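Local coordinates for dual function macrocyclase-peptidase POPB (Galerina marginata, PDB 5N4B), which cleaves peptides on the C-terminal side of proline and macrocyclises the trimmed precursor in the biosynthesis of the amanitin toxins, at residues Phe99-Arg102 with Gly103-Gln107; Leu118-Phe121 with Ser122-Asp125; Asn256-Pro259 with Glu260-Tyr263; Phe507-Pro510 with Ile511-Thr514. The protein carries 1 engineered substitution. All blocks are in the same frame, centred on the assembly; numbering follows the deposited sequence.

Interaction 1: residues Phe99-Arg102 with Gly103-Gln107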
ATOM      1  N   PHE A  99       0.955   4.420  18.950  1.00  7.18           N
ATOM      2  CA  PHE A  99       0.992   2.957  18.843  1.00  7.41           C
ATOM      3  C   PHE A  99       2.352   2.423  19.258  1.00  8.15           C
ATOM      4  O   PHE A  99       3.394   3.019  18.999  1.00  8.20           O
ATOM      5  CB  PHE A  99       0.675   2.492  17.408  1.00  7.15           C
ATOM      6  CG  PHE A  99      -0.757   2.648  17.048  1.00  7.73           C
ATOM      7  CD1 PHE A  99      -1.677   1.677  17.399  1.00 10.77           C
ATOM      8  CD2 PHE A  99      -1.172   3.761  16.350  1.00 11.02           C
ATOM      9  CE1 PHE A  99      -3.005   1.825  17.065  1.00 11.66           C
ATOM     10  CE2 PHE A  99      -2.500   3.888  15.990  1.00 13.93           C
ATOM     11  CZ  PHE A  99      -3.409   2.912  16.358  1.00 11.20           C
ATOM     12  N   TYR A 100       2.310   1.273  19.914  1.00  8.59           N
ATOM     13  CA  TYR A 100       3.482   0.599  20.457  1.00  8.32           C
ATOM     14  C   TYR A 100       3.353  -0.898  20.246  1.00  9.93           C
ATOM     15  O   TYR A 100       2.301  -1.463  20.551  1.00 10.09           O
ATOM     16  CB  TYR A 100       3.669   0.889  21.971  1.00 10.18           C
ATOM     17  CG  TYR A 100       4.797   0.131  22.650  1.00 11.47           C
ATOM     18  CD1 TYR A 100       6.113   0.303  22.253  1.00 13.66           C
ATOM     19  CD2 TYR A 100       4.539  -0.784  23.620  1.00 11.78           C
ATOM     20  CE1 TYR A 100       7.131  -0.400  22.849  1.00 14.99           C
ATOM     21  CE2 TYR A 100       5.567  -1.486  24.239  1.00 13.97           C
ATOM     22  CZ  TYR A 100       6.840  -1.277  23.810  1.00 13.80           C
ATOM     23  OH  TYR A 100       7.833  -2.007  24.451  1.00 20.37           O
ATOM     24  N   ASN A 101       4.396  -1.530  19.696  1.00  9.00           N
ATOM     25  CA  ASN A 101       4.489  -2.978  19.519  1.00 10.32           C
ATOM     26  C   ASN A 101       5.708  -3.440  20.309  1.00 10.98           C
ATOM     27  O   ASN A 101       6.809  -2.932  20.106  1.00  9.29           O
ATOM     28  CB  ASN A 101       4.647  -3.297  18.036  1.00  9.06           C
ATOM     29  CG  ASN A 101       4.392  -4.746  17.724  1.00 11.18           C
ATOM     30  OD1 ASN A 101       4.985  -5.630  18.344  1.00 10.44           O
ATOM     31  ND2 ASN A 101       3.494  -5.006  16.781  1.00 12.15           N
ATOM     32  N   ARG A 102       5.507  -4.409  21.194  1.00 10.42           N
ATOM     33  CA  ARG A 102       6.603  -4.951  21.983  1.00 10.86           C
ATOM     34  C   ARG A 102       7.681  -5.588  21.124  1.00 10.67           C
ATOM     35  O   ARG A 102       8.826  -5.712  21.592  1.00 13.73           O
ATOM     36  CB  ARG A 102       6.079  -5.958  23.017  1.00 11.84           C
ATOM     37  CG  ARG A 102       5.214  -5.315  24.086  1.00 12.08           C
ATOM     38  CD  ARG A 102       4.328  -6.338  24.857  1.00 15.53           C
ATOM     39  NE  ARG A 102       5.097  -7.342  25.588  1.00 18.21           N
ATOM     40  CZ  ARG A 102       5.504  -7.189  26.846  1.00 16.90           C
ATOM     41  NH1 ARG A 102       5.231  -6.111  27.556  1.00 22.81           N
ATOM     42  NH2 ARG A 102       6.173  -8.179  27.426  1.00 24.27           N
ATOM     43  N   GLY A 103       7.339  -6.023  19.916  1.00 10.31           N
ATOM     44  CA  GLY A 103       8.310  -6.536  18.950  1.00 10.90           C
ATOM     45  C   GLY A 103       7.687  -7.433  17.899  1.00 12.19           C
ATOM     46  O   GLY A 103       7.886  -7.224  16.702  1.00 12.31           O
ATOM     47  N   LEU A 104       6.935  -8.446  18.358  1.00 11.13           N
ATOM     48  CA  LEU A 104       6.380  -9.482  17.504  1.00 11.48           C
ATOM     49  C   LEU A 104       4.876  -9.575  17.621  1.00 12.08           C
ATOM     50  O   LEU A 104       4.295 -10.585  17.218  1.00 14.38           O
ATOM     51  CB  LEU A 104       7.036 -10.825  17.785  1.00 11.77           C
ATOM     52  CG  LEU A 104       8.549 -10.878  17.515  1.00 13.47           C
ATOM     53  CD1 LEU A 104       9.156 -12.158  18.055  1.00 14.05           C
ATOM     54  CD2 LEU A 104       8.863 -10.685  16.055  1.00 13.07           C
ATOM     55  N   GLN A 105       4.212  -8.559  18.155  1.00 11.30           N
ATOM     56  CA  GLN A 105       2.748  -8.602  18.240  1.00 11.32           C
ATOM     57  C   GLN A 105       2.128  -8.439  16.862  1.00 10.79           C
ATOM     58  O   GLN A 105       2.603  -7.678  16.011  1.00 14.48           O
ATOM     59  CB  GLN A 105       2.236  -7.526  19.212  1.00 10.98           C
ATOM     60  CG  GLN A 105       2.746  -7.652  20.653  1.00 12.72           C
ATOM     61  CD  GLN A 105       2.238  -6.536  21.459  1.00 12.02           C
ATOM     62  OE1 GLN A 105       2.855  -5.481  21.554  1.00 12.39           O
ATOM     63  NE2 GLN A 105       1.106  -6.753  22.111  1.00 14.89           N
ATOM     64  N   SER A 106       1.012  -9.129  16.674  1.00 13.04           N
ATOM     65  CA  SER A 106       0.382  -9.128  15.364  1.00 13.93           C
ATOM     66  C   SER A 106      -0.314  -7.813  15.090  1.00 14.42           C
ATOM     67  O   SER A 106      -0.433  -7.410  13.932  1.00 15.48           O
ATOM     68  CB  SER A 106      -0.606 -10.267  15.256  1.00 16.79           C
ATOM     69  OG  SER A 106       0.113 -11.510  15.208  1.00 16.62           O
ATOM     70  N   GLN A 107      -0.766  -7.132  16.140  1.00 10.23           N
ATOM     71  CA  GLN A 107      -1.330  -5.793  16.008  1.00 10.91           C
ATOM     72  C   GLN A 107      -0.702  -4.922  17.095  1.00 10.05           C
ATOM     73  O   GLN A 107      -0.579  -5.347  18.251  1.00 12.17           O
ATOM     74  CB  GLN A 107      -2.860  -5.744  16.123  1.00 12.55           C
ATOM     75  CG  GLN A 107      -3.622  -6.611  15.116  1.00 13.78           C
ATOM     76  CD  GLN A 107      -5.121  -6.498  15.248  1.00 13.30           C
ATOM     77  OE1 GLN A 107      -5.713  -5.504  14.840  1.00 16.34           O
ATOM     78  NE2 GLN A 107      -5.724  -7.515  15.797  1.00 16.77           N
TER
HETATM   79  O   HOH W   1       2.183  -3.176  22.848  1.00 10.95           O
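N101 and Q105 grip each other through an exchange of side-chain and backbone bonds where the chain leaves strand 96-101. The tight half is the amide of N101. Its OD1 lies 2.9 Å from G103 N and 3.0 Å from Q105 N, and both donors sit in the carbonyl plane on a lone pair. Across the same amide, ND2 gives a nearly straight bond (172°) to Q105 O at 2.9 Å; it also bonds S108 OG, at the end of the loop. With CG anti to the backbone N (chi1 -165°), the N101 amide is carried into the turn, and these bonds on both of its polar atoms fix which way round it lies. Q105 replies in the opposite direction, its chain extended beyond CG: OE1 accepts a hydrogen bond from R102 N at 2.9 Å, almost dead straight. The looser side lies beyond this bond. R102 is exposed, CG brushing Q105 OE1 at 3.5 Å, and a water donates both to this oxygen and to Y100 O. OD1 of N101 taking the amide N-H of G103, two residues on, closes an Asx turn, here in the hairpin loop joining strands 96-101 and 109-113 of a four-stranded beta-propeller blade.

Interaction 2: residues Leu118-Phe121 with Ser122-Asp125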
ATOM      1  N   LEU A 118       4.034  15.984  26.888  1.00 18.28           N
ATOM      2  CA  LEU A 118       4.748  15.118  25.943  1.00 14.73           C
ATOM      3  C   LEU A 118       5.709  14.216  26.708  1.00 15.87           C
ATOM      4  O   LEU A 118       6.594  14.726  27.410  1.00 20.16           O
ATOM      5  CB  LEU A 118       5.488  15.953  24.922  1.00 18.05           C
ATOM      6  CG  LEU A 118       6.276  15.211  23.851  1.00 14.20           C
ATOM      7  CD1 LEU A 118       5.419  14.442  22.932  1.00 15.31           C
ATOM      8  CD2 LEU A 118       7.060  16.272  23.080  1.00 19.21           C
ATOM      9  N   PRO A 119       5.601  12.896  26.596  1.00 16.84           N
ATOM     10  CA  PRO A 119       6.509  12.029  27.346  1.00 19.03           C
ATOM     11  C   PRO A 119       7.966  12.172  26.942  1.00 18.15           C
ATOM     12  O   PRO A 119       8.299  12.545  25.813  1.00 17.93           O
ATOM     13  CB  PRO A 119       5.992  10.619  27.000  1.00 17.64           C
ATOM     14  CG  PRO A 119       4.648  10.800  26.690  1.00 16.19           C
ATOM     15  CD  PRO A 119       4.534  12.116  25.974  1.00 16.57           C
ATOM     16  N   ASP A 120       8.827  11.854  27.904  1.00 20.80           N
ATOM     17  CA  ASP A 120      10.226  11.512  27.673  1.00 21.53           C
ATOM     18  C   ASP A 120      10.240  10.025  27.363  1.00 22.90           C
ATOM     19  O   ASP A 120      10.232   9.180  28.263  1.00 21.80           O
ATOM     20  CB  ASP A 120      11.077  11.833  28.894  1.00 24.26           C
ATOM     21  CG  ASP A 120      12.508  11.399  28.725  1.00 32.51           C
ATOM     22  OD1 ASP A 120      12.852  10.858  27.647  1.00 26.88           O
ATOM     23  OD2 ASP A 120      13.300  11.625  29.682  1.00 33.30           O
ATOM     24  N   PHE A 121      10.229   9.695  26.070  1.00 19.80           N
ATOM     25  CA  PHE A 121      10.087   8.309  25.657  1.00 19.22           C
ATOM     26  C   PHE A 121      11.298   7.446  25.981  1.00 22.69           C
ATOM     27  O   PHE A 121      11.170   6.204  25.956  1.00 23.25           O
ATOM     28  CB  PHE A 121       9.685   8.202  24.181  1.00 17.96           C
ATOM     29  CG  PHE A 121       8.323   8.683  23.908  1.00 15.35           C
ATOM     30  CD1 PHE A 121       7.224   7.882  24.131  1.00 15.32           C
ATOM     31  CD2 PHE A 121       8.116   9.954  23.406  1.00 16.35           C
ATOM     32  CE1 PHE A 121       5.981   8.319  23.858  1.00 14.53           C
ATOM     33  CE2 PHE A 121       6.851  10.442  23.142  1.00 16.50           C
ATOM     34  CZ  PHE A 121       5.757   9.613  23.365  1.00 15.87           C
ATOM     35  N   SER A 122      12.422   8.059  26.352  1.00 21.92           N
ATOM     36  CA  SER A 122      13.564   7.272  26.821  1.00 24.24           C
ATOM     37  C   SER A 122      13.239   6.505  28.088  1.00 24.46           C
ATOM     38  O   SER A 122      13.957   5.552  28.413  1.00 27.87           O
ATOM     39  CB  SER A 122      14.814   8.150  27.039  1.00 31.81           C
ATOM     40  OG  SER A 122      14.723   8.995  28.188  1.00 27.78           O
ATOM     41  N   LYS A 123      12.204   6.893  28.817  1.00 24.51           N
ATOM     42  CA  LYS A 123      11.821   6.174  30.022  1.00 24.67           C
ATOM     43  C   LYS A 123      11.088   4.873  29.728  1.00 27.50           C
ATOM     44  O   LYS A 123      10.940   4.040  30.627  1.00 27.59           O
ATOM     45  CB  LYS A 123      10.952   7.063  30.918  1.00 29.53           C
ATOM     46  CG  LYS A 123      11.730   8.244  31.507  1.00 30.69           C
ATOM     47  CD  LYS A 123      10.802   9.166  32.293  1.00 39.11           C
ATOM     48  CE  LYS A 123      11.594  10.250  33.003  1.00 52.18           C
ATOM     49  NZ  LYS A 123      11.021  11.600  32.748  1.00 61.88           N
ATOM     50  N   GLY A 124      10.642   4.658  28.498  1.00 25.36           N
ATOM     51  CA  GLY A 124       9.941   3.431  28.175  1.00 24.05           C
ATOM     52  C   GLY A 124       8.437   3.619  28.075  1.00 20.23           C
ATOM     53  O   GLY A 124       7.787   4.242  28.926  1.00 20.84           O
ATOM     54  N   ASP A 125       7.871   3.053  27.006  1.00 20.68           N
ATOM     55  CA  ASP A 125       6.460   3.238  26.694  1.00 18.01           C
ATOM     56  C   ASP A 125       5.535   2.878  27.865  1.00 19.46           C
ATOM     57  O   ASP A 125       4.583   3.607  28.147  1.00 20.15           O
ATOM     58  CB  ASP A 125       6.110   2.420  25.466  1.00 17.95           C
ATOM     59  CG  ASP A 125       6.865   2.897  24.259  1.00 18.58           C
ATOM     60  OD1 ASP A 125       8.096   2.635  24.175  1.00 20.30           O
ATOM     61  OD2 ASP A 125       6.250   3.608  23.416  1.00 17.13           O
TER
HETATM   62  O   HOH W   2      12.423  13.557  31.725  1.00 33.51           O
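D120 OD1 receives two bonds from S122, one from the hydroxyl and one from the backbone. S122 OG donates at 2.7 Å to D120 OD1 on its syn side, somewhat out of the carboxylate plane, while S122 N arrives at 3.1 Å to the same oxygen from above that plane, closing an Asx turn; both come from the same face. The serine hydroxyl reaches the carboxylate because OG sits between the backbone N and the carbonyl carbon (chi1 72°). The other carboxylate oxygen, D120 OD2, makes a long salt bridge of 3.8 Å with K123 NZ, the two side chains crossing at about a right angle. A water joins the same pair, donating to OD2 and accepting from NZ, so part of this ion pair is water-mediated at the exposed surface. Behind the side chains the backbone sets the geometry: K123 N bonds D120 O at 3.1 Å and G124 N bonds F121 O at 3.0 Å, successive bonds of a short 3-10 turn. F121 turns the other way, its ring covered on one face by P119 CB, edge-to-face with W98 and against L446 of strand 443-448. G124 then forms the N-cap of helix 125-128, which leads into strand 129-133.

Interaction 3: residues Asn256-Pro259 with Glu260-Tyr263; sequences NEHP and EWIY
E260 folds its side chain back over the start of the turn, bent at chi2, and brings OE1 within 3.4 Å of H258 C, a close approach to the peptide linking H258 and P259, whose proline nitrogen has no proton to share. Next, W261 supplies its indole to the contact. Its backbone N bonds H258 O at 3.1 Å, closing a type I beta turn with P259 and E260 at its corners. With CG anti to the carbonyl carbon in both (chi1 -65° in W261), the turn sets its side chain alongside that of H258, pointing the same way. The imidazole lies over one face of the indole as an offset stack, the H258 ring and the six-membered ring of W261 having centroids 3.9 Å apart and planes only 9° from parallel. H258 CB stands over the five-membered ring, a CH-pi contact 3.4 Å from its centroid. I262 opens strand 262-267, and Y263 follows; its OH meets a water, 2.7 Å away, that also lies close to H258 O and W261 O. A second water bridges P259 O and W261 O. The turn thereby links strands 250-254 and 262-267, of successive four-stranded propeller sheets. H258 ND1 is bonded to D255 OD2, which would limit rotation of the imidazole. The neighbouring carboxylate would tend to favour a protonated imidazole, giving the stack some cation-pi character.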
ATOM      1  N   ASN A 256     -26.564   6.939  -8.544  1.00 25.56           N
ATOM      2  CA  ASN A 256     -27.103   5.724  -9.138  1.00 30.23           C
ATOM      3  C   ASN A 256     -26.785   5.610 -10.624  1.00 27.87           C
ATOM      4  O   ASN A 256     -26.781   4.499 -11.154  1.00 31.01           O
ATOM      5  CB  ASN A 256     -28.629   5.720  -8.965  1.00 36.27           C
ATOM      6  CG  ASN A 256     -29.075   5.897  -7.505  1.00 47.71           C
ATOM      7  OD1 ASN A 256     -28.467   5.374  -6.561  1.00 41.47           O
ATOM      8  ND2 ASN A 256     -30.163   6.641  -7.324  1.00 53.85           N
ATOM      9  N   GLU A 257     -26.488   6.722 -11.306  1.00 27.62           N
ATOM     10  CA  GLU A 257     -26.149   6.697 -12.722  1.00 27.97           C
ATOM     11  C   GLU A 257     -24.743   6.184 -12.963  1.00 26.97           C
ATOM     12  O   GLU A 257     -24.417   5.769 -14.069  1.00 29.81           O
ATOM     13  CB  GLU A 257     -26.281   8.100 -13.331  1.00 29.94           C
ATOM     14  CG  GLU A 257     -26.139   8.152 -14.821  1.00 52.24           C
ATOM     15  CD  GLU A 257     -26.071   9.584 -15.360  1.00 56.95           C
ATOM     16  OE1 GLU A 257     -26.573  10.505 -14.672  1.00 56.22           O
ATOM     17  OE2 GLU A 257     -25.520   9.776 -16.472  1.00 60.76           O
ATOM     18  N   HIS A 258     -23.869   6.242 -11.953  1.00 23.51           N
ATOM     19  CA  HIS A 258     -22.476   5.834 -12.095  1.00 24.80           C
ATOM     20  C   HIS A 258     -22.138   4.894 -10.942  1.00 23.81           C
ATOM     21  O   HIS A 258     -21.421   5.272 -10.015  1.00 21.00           O
ATOM     22  CB  HIS A 258     -21.564   7.054 -12.088  1.00 24.63           C
ATOM     23  CG  HIS A 258     -21.816   7.990 -13.208  1.00 23.93           C
ATOM     24  ND1 HIS A 258     -22.429   9.211 -13.047  1.00 27.05           N
ATOM     25  CD2 HIS A 258     -21.541   7.871 -14.525  1.00 27.03           C
ATOM     26  CE1 HIS A 258     -22.491   9.826 -14.217  1.00 29.79           C
ATOM     27  NE2 HIS A 258     -21.973   9.031 -15.131  1.00 30.87           N
ATOM     28  N   PRO A 259     -22.626   3.658 -10.976  1.00 24.08           N
ATOM     29  CA  PRO A 259     -22.510   2.787  -9.806  1.00 25.29           C
ATOM     30  C   PRO A 259     -21.107   2.383  -9.460  1.00 22.06           C
ATOM     31  O   PRO A 259     -20.916   1.888  -8.339  1.00 22.12           O
ATOM     32  CB  PRO A 259     -23.377   1.576 -10.169  1.00 25.83           C
ATOM     33  CG  PRO A 259     -23.600   1.685 -11.625  1.00 31.88           C
ATOM     34  CD  PRO A 259     -23.476   3.093 -12.027  1.00 29.58           C
ATOM     35  N   GLU A 260     -20.134   2.567 -10.346  1.00 20.59           N
ATOM     36  CA  GLU A 260     -18.764   2.195 -10.089  1.00 21.90           C
ATOM     37  C   GLU A 260     -17.953   3.307  -9.427  1.00 19.07           C
ATOM     38  O   GLU A 260     -16.864   3.021  -8.923  1.00 20.06           O
ATOM     39  CB  GLU A 260     -18.073   1.723 -11.377  1.00 30.76           C
ATOM     40  CG  GLU A 260     -17.578   2.790 -12.343  1.00 41.63           C
ATOM     41  CD  GLU A 260     -18.641   3.505 -13.221  1.00 47.99           C
ATOM     42  OE1 GLU A 260     -19.906   3.425 -13.005  1.00 34.70           O
ATOM     43  OE2 GLU A 260     -18.138   4.182 -14.167  1.00 45.86           O
ATOM     44  N   TRP A 261     -18.464   4.544  -9.404  1.00 19.99           N
ATOM     45  CA  TRP A 261     -17.706   5.648  -8.814  1.00 17.14           C
ATOM     46  C   TRP A 261     -17.672   5.484  -7.291  1.00 17.54           C
ATOM     47  O   TRP A 261     -18.605   4.975  -6.677  1.00 17.99           O
ATOM     48  CB  TRP A 261     -18.321   6.988  -9.163  1.00 17.36           C
ATOM     49  CG  TRP A 261     -18.288   7.354 -10.609  1.00 18.60           C
ATOM     50  CD1 TRP A 261     -17.970   6.547 -11.662  1.00 20.53           C
ATOM     51  CD2 TRP A 261     -18.624   8.623 -11.150  1.00 19.05           C
ATOM     52  NE1 TRP A 261     -18.078   7.272 -12.838  1.00 21.19           N
ATOM     53  CE2 TRP A 261     -18.475   8.544 -12.541  1.00 22.03           C
ATOM     54  CE3 TRP A 261     -19.039   9.822 -10.590  1.00 19.20           C
ATOM     55  CZ2 TRP A 261     -18.739   9.622 -13.379  1.00 21.56           C
ATOM     56  CZ3 TRP A 261     -19.277  10.924 -11.426  1.00 21.22           C
ATOM     57  CH2 TRP A 261     -19.150  10.800 -12.804  1.00 22.81           C
ATOM     58  N   ILE A 262     -16.589   5.934  -6.678  1.00 14.04           N
ATOM     59  CA  ILE A 262     -16.424   5.957  -5.232  1.00 14.78           C
ATOM     60  C   ILE A 262     -16.118   7.385  -4.768  1.00 16.34           C
ATOM     61  O   ILE A 262     -15.837   8.286  -5.578  1.00 13.73           O
ATOM     62  CB  ILE A 262     -15.404   4.929  -4.720  1.00 16.58           C
ATOM     63  CG1 ILE A 262     -14.001   5.250  -5.231  1.00 16.32           C
ATOM     64  CG2 ILE A 262     -15.877   3.520  -5.130  1.00 17.33           C
ATOM     65  CD1 ILE A 262     -12.894   4.449  -4.458  1.00 21.20           C
ATOM     66  N   TYR A 263     -16.160   7.565  -3.451  1.00 14.47           N
ATOM     67  CA  TYR A 263     -16.282   8.861  -2.828  1.00 12.33           C
ATOM     68  C   TYR A 263     -15.288   9.007  -1.676  1.00 12.88           C
ATOM     69  O   TYR A 263     -14.905   8.038  -1.027  1.00 15.40           O
ATOM     70  CB  TYR A 263     -17.717   9.140  -2.323  1.00 14.96           C
ATOM     71  CG  TYR A 263     -18.673   8.923  -3.452  1.00 14.56           C
ATOM     72  CD1 TYR A 263     -18.673   9.780  -4.535  1.00 16.90           C
ATOM     73  CD2 TYR A 263     -19.471   7.780  -3.514  1.00 16.93           C
ATOM     74  CE1 TYR A 263     -19.471   9.526  -5.621  1.00 18.47           C
ATOM     75  CE2 TYR A 263     -20.287   7.536  -4.619  1.00 18.46           C
ATOM     76  CZ  TYR A 263     -20.258   8.419  -5.655  1.00 18.90           C
ATOM     77  OH  TYR A 263     -21.012   8.204  -6.771  1.00 19.94           O
TER
HETATM   78  O   HOH W   3     -21.258   5.573  -7.347  1.00 11.79           O
HETATM   79  O   HOH W   4     -19.353   2.331  -6.151  1.00 11.64           O

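Interaction 4: residues Phe507-Pro510 with Ile511-Thr514; sequences FFSP and IILT
A chi1 of 171° swings OG of S509 away from its amide nitrogen and toward the first turn of helix 510-519, where I512 N donates to S509 OG at 3.1 Å along a nearly straight path (170°). This is the N-cap bond of the helix. In I512 CG1 lies beside the backbone N (chi1 -67°), which brings that branch alongside the cap: CG1 is 3.4 Å from S509 OG, and CD1 packs on S509 CB. The main chain takes over one residue later, L513 N bonding S509 O at 3.1 Å. P510 occupies the first helical position, where its nitrogen has no proton to offer. Its carbonyl oxygen accepts twice from T514, from N at 2.9 Å and from OG1 at 2.8 Å, the two donors coming from opposite faces of the carbonyl plane. Apolar contacts flank the polar cap. L513 CD1 approaches F508 CE1 at 3.5 Å, the two side chains crossing at about a right angle, while I512 CD1 lies more loosely, 4.1 Å from F507 CZ; F507 also packs on an apolar side chain of the bound peptide. P510 and I511 are covered by helix 68-80. In this largely buried setting, the serine oxygen satisfies an amide of the first turn, which has no i-4 carbonyl within the helix, and the bond to P510 O gives the threonine hydroxyl an acceptor inside the helix.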
ATOM      1  N   PHE A 507      12.481   2.079   2.058  1.00  9.10           N
ATOM      2  CA  PHE A 507      11.775   1.524   3.204  1.00  9.96           C
ATOM      3  C   PHE A 507      12.766   0.682   3.983  1.00 10.67           C
ATOM      4  O   PHE A 507      13.777   0.216   3.442  1.00 10.65           O
ATOM      5  CB  PHE A 507      10.550   0.722   2.772  1.00  9.31           C
ATOM      6  CG  PHE A 507      10.865  -0.523   2.014  1.00 10.41           C
ATOM      7  CD1 PHE A 507      11.083  -0.497   0.687  1.00 12.04           C
ATOM      8  CD2 PHE A 507      10.883  -1.749   2.658  1.00 15.02           C
ATOM      9  CE1 PHE A 507      11.367  -1.670  -0.018  1.00 15.67           C
ATOM     10  CE2 PHE A 507      11.142  -2.931   1.947  1.00 16.13           C
ATOM     11  CZ  PHE A 507      11.392  -2.865   0.622  1.00 13.69           C
ATOM     12  N   PHE A 508      12.453   0.456   5.255  1.00 10.21           N
ATOM     13  CA  PHE A 508      13.294  -0.365   6.135  1.00 10.19           C
ATOM     14  C   PHE A 508      12.694  -1.764   6.281  1.00 10.12           C
ATOM     15  O   PHE A 508      11.530  -1.905   6.684  1.00 12.36           O
ATOM     16  CB  PHE A 508      13.439   0.243   7.522  1.00  9.75           C
ATOM     17  CG  PHE A 508      14.428  -0.469   8.358  1.00  9.60           C
ATOM     18  CD1 PHE A 508      15.779  -0.282   8.164  1.00 10.85           C
ATOM     19  CD2 PHE A 508      14.010  -1.327   9.374  1.00 12.76           C
ATOM     20  CE1 PHE A 508      16.704  -0.972   8.940  1.00 12.81           C
ATOM     21  CE2 PHE A 508      14.934  -2.019  10.123  1.00 13.64           C
ATOM     22  CZ  PHE A 508      16.242  -1.842   9.917  1.00 10.31           C
ATOM     23  N   SER A 509      13.485  -2.785   5.976  1.00  9.51           N
ATOM     24  CA  SER A 509      13.086  -4.168   6.181  1.00  9.65           C
ATOM     25  C   SER A 509      14.206  -4.920   6.879  1.00  9.60           C
ATOM     26  O   SER A 509      15.244  -5.188   6.248  1.00  9.83           O
ATOM     27  CB  SER A 509      12.816  -4.830   4.845  1.00 12.03           C
ATOM     28  OG  SER A 509      12.633  -6.252   5.071  1.00 12.07           O
ATOM     29  N   PRO A 510      14.066  -5.282   8.155  1.00  9.17           N
ATOM     30  CA  PRO A 510      15.136  -6.035   8.814  1.00  8.45           C
ATOM     31  C   PRO A 510      15.313  -7.403   8.209  1.00  8.80           C
ATOM     32  O   PRO A 510      16.432  -7.905   8.229  1.00  9.72           O
ATOM     33  CB  PRO A 510      14.689  -6.100  10.289  1.00 11.13           C
ATOM     34  CG  PRO A 510      13.175  -5.939  10.192  1.00  9.67           C
ATOM     35  CD  PRO A 510      12.961  -4.945   9.063  1.00 10.05           C
ATOM     36  N   ILE A 511      14.264  -8.006   7.659  1.00  9.02           N
ATOM     37  CA  ILE A 511      14.437  -9.308   7.026  1.00  9.05           C
ATOM     38  C   ILE A 511      15.310  -9.186   5.785  1.00  8.44           C
ATOM     39  O   ILE A 511      16.201 -10.016   5.554  1.00  9.79           O
ATOM     40  CB  ILE A 511      13.066  -9.932   6.743  1.00  8.80           C
ATOM     41  CG1 ILE A 511      12.439 -10.381   8.100  1.00 11.29           C
ATOM     42  CG2 ILE A 511      13.161 -11.049   5.697  1.00 11.71           C
ATOM     43  CD1 ILE A 511      11.138 -11.139   8.000  1.00 15.83           C
ATOM     44  N   ILE A 512      15.030  -8.206   4.916  1.00  9.24           N
ATOM     45  CA  ILE A 512      15.863  -8.043   3.734  1.00 10.22           C
ATOM     46  C   ILE A 512      17.303  -7.800   4.145  1.00 10.43           C
ATOM     47  O   ILE A 512      18.218  -8.433   3.599  1.00 10.13           O
ATOM     48  CB  ILE A 512      15.318  -6.956   2.798  1.00 10.92           C
ATOM     49  CG1 ILE A 512      13.991  -7.457   2.219  1.00 14.53           C
ATOM     50  CG2 ILE A 512      16.322  -6.670   1.694  1.00 15.19           C
ATOM     51  CD1 ILE A 512      13.173  -6.443   1.418  1.00 17.94           C
ATOM     52  N   LEU A 513      17.559  -6.889   5.088  1.00  8.26           N
ATOM     53  CA  LEU A 513      18.949  -6.647   5.477  1.00  9.52           C
ATOM     54  C   LEU A 513      19.606  -7.906   6.023  1.00  9.08           C
ATOM     55  O   LEU A 513      20.777  -8.164   5.771  1.00 10.36           O
ATOM     56  CB  LEU A 513      19.052  -5.498   6.494  1.00 11.05           C
ATOM     57  CG  LEU A 513      18.565  -4.142   5.967  1.00 11.73           C
ATOM     58  CD1 LEU A 513      18.786  -3.096   7.033  1.00 12.34           C
ATOM     59  CD2 LEU A 513      19.216  -3.719   4.650  1.00 10.03           C
ATOM     60  N   THR A 514      18.871  -8.697   6.782  1.00  9.90           N
ATOM     61  CA  THR A 514      19.419  -9.949   7.293  1.00 10.13           C
ATOM     62  C   THR A 514      19.796 -10.876   6.143  1.00 10.36           C
ATOM     63  O   THR A 514      20.867 -11.485   6.162  1.00 11.38           O
ATOM     64  CB  THR A 514      18.386 -10.586   8.210  1.00 11.16           C
ATOM     65  OG1 THR A 514      18.187  -9.749   9.345  1.00 12.19           O
ATOM     66  CG2 THR A 514      18.859 -11.925   8.715  1.00 14.62           C
TER

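The four contacts follow one another along the chain; none nests within or crosses another. Interaction 1 closes the hairpin loop between strands 96-101 and 109-113, and interaction 2 the connection from strand 109-113 to helix 125-128. These two touch, Y100 CD1 lying 3.4 Å from D125 CG, although their centres are about 17 Å apart. Interaction 3 shapes the link between strands 250-254 and 262-267, edge strands of two successive four-stranded sheets, and lies on the opposite side of the chain's centre from interaction 1. Interaction 4 starts helix 510-519 in the alpha/beta-hydrolase part; its nearest atoms come within about 8 Å of interaction 1, across the boundary between propeller and hydrolase domains.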